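Side-chain contacts in putative glycosyltransferase (GalT1) (Streptococcus parasanguinis, PDB 4PHR), which probably transfers a sugar from a UDP-linked donor through its GT-D-fold domain, the part modelled here with UDP and manganese bound: residues D230-Y233 with E234-E237; V244-T247 with N248-T251. One frame throughout, in Å; residues are numbered along the deposited sequence.

Interaction 1 of 2, residues D230-Y233 with E234-E237; sequences DSEY and EWYE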
loop_
_atom_site.group_PDB
_atom_site.type_symbol
_atom_site.label_atom_id
_atom_site.label_comp_id
_atom_site.label_asym_id
_atom_site.label_seq_id
_atom_site.Cartn_x
_atom_site.Cartn_y
_atom_site.Cartn_z
ATOM N N ASP A 230 -0.397 -6.716 5.858
ATOM C CA ASP A 230 -0.469 -7.555 7.049
ATOM C C ASP A 230 -1.888 -8.021 7.374
ATOM O O ASP A 230 -2.093 -9.184 7.737
ATOM C CB ASP A 230 0.118 -6.856 8.275
ATOM C CG ASP A 230 0.064 -7.736 9.510
ATOM O OD1 ASP A 230 1.013 -8.528 9.724
ATOM O OD2 ASP A 230 -0.937 -7.648 10.258
ATOM N N SER A 231 -2.858 -7.112 7.282
ATOM C CA SER A 231 -4.249 -7.474 7.548
ATOM C C SER A 231 -4.700 -8.555 6.588
ATOM O O SER A 231 -5.349 -9.527 6.992
ATOM C CB SER A 231 -5.178 -6.267 7.384
ATOM O OG SER A 231 -4.919 -5.282 8.363
ATOM N N GLU A 232 -4.377 -8.370 5.309
ATOM C CA GLU A 232 -4.777 -9.323 4.279
ATOM C C GLU A 232 -4.136 -10.690 4.530
ATOM O O GLU A 232 -4.785 -11.736 4.387
ATOM C CB GLU A 232 -4.420 -8.780 2.898
ATOM C CG GLU A 232 -5.301 -7.595 2.483
ATOM C CD GLU A 232 -6.505 -8.018 1.652
ATOM O OE1 GLU A 232 -6.700 -9.234 1.442
ATOM O OE2 GLU A 232 -7.259 -7.128 1.197
ATOM N N TYR A 233 -2.872 -10.694 4.937
ATOM C CA TYR A 233 -2.197 -11.949 5.214
ATOM C C TYR A 233 -2.828 -12.647 6.418
ATOM O O TYR A 233 -3.020 -13.857 6.406
ATOM C CB TYR A 233 -0.696 -11.733 5.429
ATOM C CG TYR A 233 0.081 -13.024 5.502
ATOM C CD1 TYR A 233 0.137 -13.882 4.411
ATOM C CD2 TYR A 233 0.743 -13.399 6.667
ATOM C CE1 TYR A 233 0.842 -15.080 4.477
ATOM C CE2 TYR A 233 1.450 -14.591 6.738
ATOM C CZ TYR A 233 1.500 -15.419 5.637
ATOM O OH TYR A 233 2.198 -16.610 5.710
ATOM N N GLU A 234 -3.158 -11.889 7.459
ATOM C CA GLU A 234 -3.803 -12.480 8.635
ATOM C C GLU A 234 -5.160 -13.078 8.266
ATOM O O GLU A 234 -5.502 -14.183 8.685
ATOM C CB GLU A 234 -3.983 -11.434 9.740
ATOM C CG GLU A 234 -2.687 -10.957 10.378
ATOM C CD GLU A 234 -2.300 -11.751 11.597
ATOM O OE1 GLU A 234 -3.066 -12.652 11.992
ATOM O OE2 GLU A 234 -1.226 -11.465 12.160
ATOM N N TRP A 235 -5.938 -12.352 7.465
ATOM C CA TRP A 235 -7.236 -12.868 7.031
ATOM C C TRP A 235 -7.063 -14.148 6.204
ATOM O O TRP A 235 -7.799 -15.123 6.377
ATOM C CB TRP A 235 -7.981 -11.806 6.222
ATOM C CG TRP A 235 -8.510 -10.678 7.041
ATOM C CD1 TRP A 235 -8.938 -10.733 8.338
ATOM C CD2 TRP A 235 -8.688 -9.318 6.619
ATOM N NE1 TRP A 235 -9.377 -9.498 8.744
ATOM C CE2 TRP A 235 -9.227 -8.609 7.710
ATOM C CE3 TRP A 235 -8.433 -8.627 5.427
ATOM C CZ2 TRP A 235 -9.518 -7.250 7.649
ATOM C CZ3 TRP A 235 -8.727 -7.272 5.366
ATOM C CH2 TRP A 235 -9.267 -6.600 6.471
ATOM N N TYR A 236 -6.081 -14.136 5.309
ATOM C CA TYR A 236 -5.764 -15.297 4.487
ATOM C C TYR A 236 -5.376 -16.516 5.343
ATOM O O TYR A 236 -5.850 -17.634 5.106
ATOM C CB TYR A 236 -4.658 -14.941 3.486
ATOM C CG TYR A 236 -3.906 -16.118 2.923
ATOM C CD1 TYR A 236 -2.652 -16.466 3.415
ATOM C CD2 TYR A 236 -4.445 -16.887 1.896
ATOM C CE1 TYR A 236 -1.961 -17.547 2.904
ATOM C CE2 TYR A 236 -3.759 -17.972 1.379
ATOM C CZ TYR A 236 -2.516 -18.295 1.887
ATOM O OH TYR A 236 -1.825 -19.369 1.374
ATOM N N GLU A 237 -4.540 -16.306 6.357
ATOM C CA GLU A 237 -4.044 -17.416 7.170
ATOM C C GLU A 237 -5.155 -18.039 8.006
ATOM O O GLU A 237 -5.091 -19.224 8.355
ATOM C CB GLU A 237 -2.903 -16.961 8.085
ATOM C CG GLU A 237 -1.614 -16.610 7.369
ATOM C CD GLU A 237 -0.796 -17.827 6.998
ATOM O OE1 GLU A 237 0.144 -18.166 7.748
ATOM O OE2 GLU A 237 -1.090 -18.446 5.958
HETATM O O HOH W 1 1.265 -19.100 4.426
#
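Asp230 and Glu234, one turn apart on helix 229-238, run alongside each other on the same flank. Their backbones are joined by the ordinary helical bond from Glu234 N to Asp230 O, and Asp230 OD2 comes within 3.7 Å of Glu234 CG. The chain of Glu234 bends at chi2, and its OE2 ends 4.3 Å from Asp230 OD2 with the carboxylate planes 56° apart. Both of these oxygens make salt bridges to Lys249, while Asp230 OD1 takes hydrogen bonds from Gly159 N and Asn162 ND2, and Glu234 OE2 one from Asn162 ND2. Ser231 comes next. Its CB sits over the face of the six-membered ring of Trp235, 4.2 Å from the ring centroid, a CH-pi contact. Its carbonyl oxygen lies above the same indole, displaced toward the rim, while it accepts the hydrogen bond from Trp235 N. Glu232 takes up the following turn through its carbonyl oxygen, bonded to Tyr236 N. Tyr233 has CG anti to the backbone N (chi1 -171°), which carries the ring along the helix toward Glu237. There Glu237 CG rests on one ring face, 3.8 Å from the centroid, and the carboxylate stacks at 17° to the ring plane. Tyr236 meets the same ring obliquely, its CD1 3.9 Å from Tyr233 CE1. A water donates to both Tyr233 OH and Glu237 OE2. Beyond the helix, Ser231 OG bonds to Ala252 N, Glu232 OE2 makes a salt bridge to the UDP-binding Arg121, and Tyr233 OH bonds to Asp163 and Lys140. The chemistry implies two different ways of accommodating acids: for Asp230 and Glu234 the shared lysine probably offsets the repulsion and would favour both being ionised, whereas Glu237 sets CG over the ring and its carboxylate over the phenol end, near CZ and OH, and reaches the hydroxyl through water.

Interaction 2 of 2, residues V244-T247 with N248-T251; sequences VKLT and NKHT. With UDP (uridine-5'-diphosphate), chain B.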
loop_
_atom_site.group_PDB
_atom_site.type_symbol
_atom_site.label_atom_id
_atom_site.label_comp_id
_atom_site.label_asym_id
_atom_site.label_seq_id
_atom_site.Cartn_x
_atom_site.Cartn_y
_atom_site.Cartn_z
ATOM N N VAL A 244 -12.564 -9.502 9.498
ATOM C CA VAL A 244 -12.639 -9.702 10.937
ATOM C C VAL A 244 -11.632 -8.816 11.663
ATOM O O VAL A 244 -10.513 -8.613 11.201
ATOM C CB VAL A 244 -12.427 -11.189 11.314
ATOM C CG1 VAL A 244 -11.101 -11.689 10.784
ATOM C CG2 VAL A 244 -12.517 -11.390 12.818
ATOM N N LYS A 245 -12.042 -8.270 12.797
ATOM C CA LYS A 245 -11.172 -7.385 13.544
ATOM C C LYS A 245 -10.045 -8.184 14.187
ATOM O O LYS A 245 -10.278 -9.214 14.818
ATOM C CB LYS A 245 -11.967 -6.649 14.622
ATOM C CG LYS A 245 -11.191 -5.536 15.296
ATOM C CD LYS A 245 -11.993 -4.924 16.423
ATOM C CE LYS A 245 -11.257 -3.750 17.048
ATOM N NZ LYS A 245 -11.055 -2.645 16.068
ATOM N N LEU A 246 -8.816 -7.715 14.005
ATOM C CA LEU A 246 -7.687 -8.277 14.721
ATOM C C LEU A 246 -7.612 -7.554 16.065
ATOM O O LEU A 246 -7.913 -6.366 16.160
ATOM C CB LEU A 246 -6.407 -8.104 13.903
ATOM C CG LEU A 246 -6.583 -8.546 12.442
ATOM C CD1 LEU A 246 -5.377 -8.191 11.587
ATOM C CD2 LEU A 246 -6.900 -10.034 12.346
ATOM N N THR A 247 -7.233 -8.264 17.113
ATOM C CA THR A 247 -7.305 -7.662 18.434
ATOM C C THR A 247 -5.995 -6.985 18.814
ATOM O O THR A 247 -5.984 -6.039 19.607
ATOM C CB THR A 247 -7.691 -8.706 19.494
ATOM O OG1 THR A 247 -6.613 -9.634 19.669
ATOM C CG2 THR A 247 -8.936 -9.461 19.049
ATOM N N ASN A 248 -4.898 -7.460 18.238
ATOM C CA ASN A 248 -3.574 -7.120 18.734
ATOM C C ASN A 248 -2.847 -6.046 17.934
ATOM O O ASN A 248 -1.709 -5.702 18.237
ATOM C CB ASN A 248 -2.713 -8.389 18.845
ATOM C CG ASN A 248 -2.535 -9.104 17.505
ATOM O OD1 ASN A 248 -3.426 -9.092 16.654
ATOM N ND2 ASN A 248 -1.377 -9.728 17.316
ATOM N N LYS A 249 -3.505 -5.512 16.911
ATOM C CA LYS A 249 -2.875 -4.536 16.041
ATOM C C LYS A 249 -3.945 -3.856 15.209
ATOM O O LYS A 249 -5.115 -4.219 15.276
ATOM C CB LYS A 249 -1.861 -5.219 15.123
ATOM C CG LYS A 249 -2.467 -6.303 14.254
ATOM C CD LYS A 249 -1.495 -6.837 13.212
ATOM C CE LYS A 249 -0.685 -7.996 13.748
ATOM N NZ LYS A 249 0.140 -8.633 12.678
ATOM N N HIS A 250 -3.531 -2.870 14.425
ATOM C CA HIS A 250 -4.400 -2.220 13.448
ATOM C C HIS A 250 -5.007 -3.232 12.474
ATOM O O HIS A 250 -4.327 -4.155 12.040
ATOM C CB HIS A 250 -3.555 -1.210 12.662
ATOM C CG HIS A 250 -4.253 -0.616 11.479
ATOM N ND1 HIS A 250 -5.194 0.382 11.598
ATOM C CD2 HIS A 250 -4.140 -0.873 10.156
ATOM C CE1 HIS A 250 -5.628 0.716 10.396
ATOM N NE2 HIS A 250 -5.007 -0.034 9.505
ATOM N N THR A 251 -6.276 -3.044 12.121
ATOM C CA THR A 251 -6.907 -3.843 11.076
ATOM C C THR A 251 -7.401 -2.957 9.938
ATOM O O THR A 251 -8.097 -1.976 10.175
ATOM C CB THR A 251 -8.133 -4.623 11.599
ATOM O OG1 THR A 251 -7.780 -5.378 12.762
ATOM C CG2 THR A 251 -8.623 -5.583 10.533
HETATM N N1 UDP B . -0.706 4.299 8.526
HETATM C C2 UDP B . 0.084 4.814 9.524
HETATM N N3 UDP B . 0.139 6.174 9.720
HETATM C C4 UDP B . -0.586 7.026 8.922
HETATM C C5 UDP B . -1.386 6.508 7.904
HETATM C C6 UDP B . -1.535 5.127 7.825
HETATM O O2 UDP B . 0.724 4.068 10.264
HETATM O O4 UDP B . -0.481 8.241 9.120
HETATM C "C1'" UDP B . -0.682 2.848 8.284
HETATM C "C2'" UDP B . -1.842 1.998 8.729
HETATM O "O2'" UDP B . -1.743 1.701 10.106
HETATM C "C3'" UDP B . -1.641 0.775 7.863
HETATM C "C4'" UDP B . -1.086 1.359 6.574
HETATM O "O4'" UDP B . -0.660 2.689 6.880
HETATM O "O3'" UDP B . -0.661 -0.065 8.433
HETATM C "C5'" UDP B . -2.124 1.368 5.458
HETATM O "O5'" UDP B . -1.557 1.999 4.317
HETATM P PA UDP B . -2.390 2.218 2.957
HETATM O O1A UDP B . -3.496 3.164 3.203
HETATM O O2A UDP B . -1.398 2.617 1.930
HETATM O O3A UDP B . -2.993 0.735 2.707
HETATM P PB UDP B . -3.818 0.064 1.471
HETATM O O1B UDP B . -5.228 -0.046 1.946
HETATM O O2B UDP B . -3.179 -1.263 1.314
HETATM O O3B UDP B . -3.700 0.949 0.269
HETATM O O HOH W 2 -7.801 -4.030 15.140
#
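The imidazole of His250 lies with one face under the UDP ribose: O2' stands 3.5 Å above the ring plane, over its centre, and the nearest ring atom is CD2. Within the ring, ND1 is hydrogen-bonded to Asp257 and NE2 to His228, itself a UDP-binding residue, so two bonds fix the ring's rotation. Tyr49 meets the imidazole with its ring plane nearly perpendicular. His250 is one of the residues lining the UDP pocket of this GT-D-fold domain, and it is carried by an irregular loop, 244-251, whose two halves run 144° apart. The two arms are joined through Thr251. Its hydroxyl sits beside the backbone N, anti to the carbonyl carbon (chi1 -52°), from where OG1 accepts the hydrogen bond of Leu246 N at 2.8 Å, with an N-H...O angle of 153°. Leu246 crosses the threonine obliquely, its CB 3.3 Å from Thr251 OG1, while Thr251 CG2 packs 3.6 Å from Val244 O. Lys249, the residue before His250, adds a hydrogen bond from NZ to Val160 O to its salt bridges with the helix. At the turn itself, Asn248 N is buried by the contact and has no partner in the model. Inside the bend a single water gathers the arms: it donates to Leu246 O (2.6 Å) and to Lys249 O (2.7 Å), and accepts from Thr251 OG1.

In the fold
Following the chain from the N terminus, strand 223-225 leads into helix 229-238, where interaction 1 spans successive turns. The chain then leaves the helix and enters the loop before helix 266-271, where interaction 2 closes a bend. The two contacts lie in series, neither nested nor crossed, with centres about 10 Å apart. The loop folds back on the helix: besides the salt bridges at Lys249, Trp235 NE1 reaches Val244 O, and Trp235 packs on Thr251. Together they join the helix that follows the edge strand of the five-stranded parallel sheet to the loop carrying His250 into the UDP pocket.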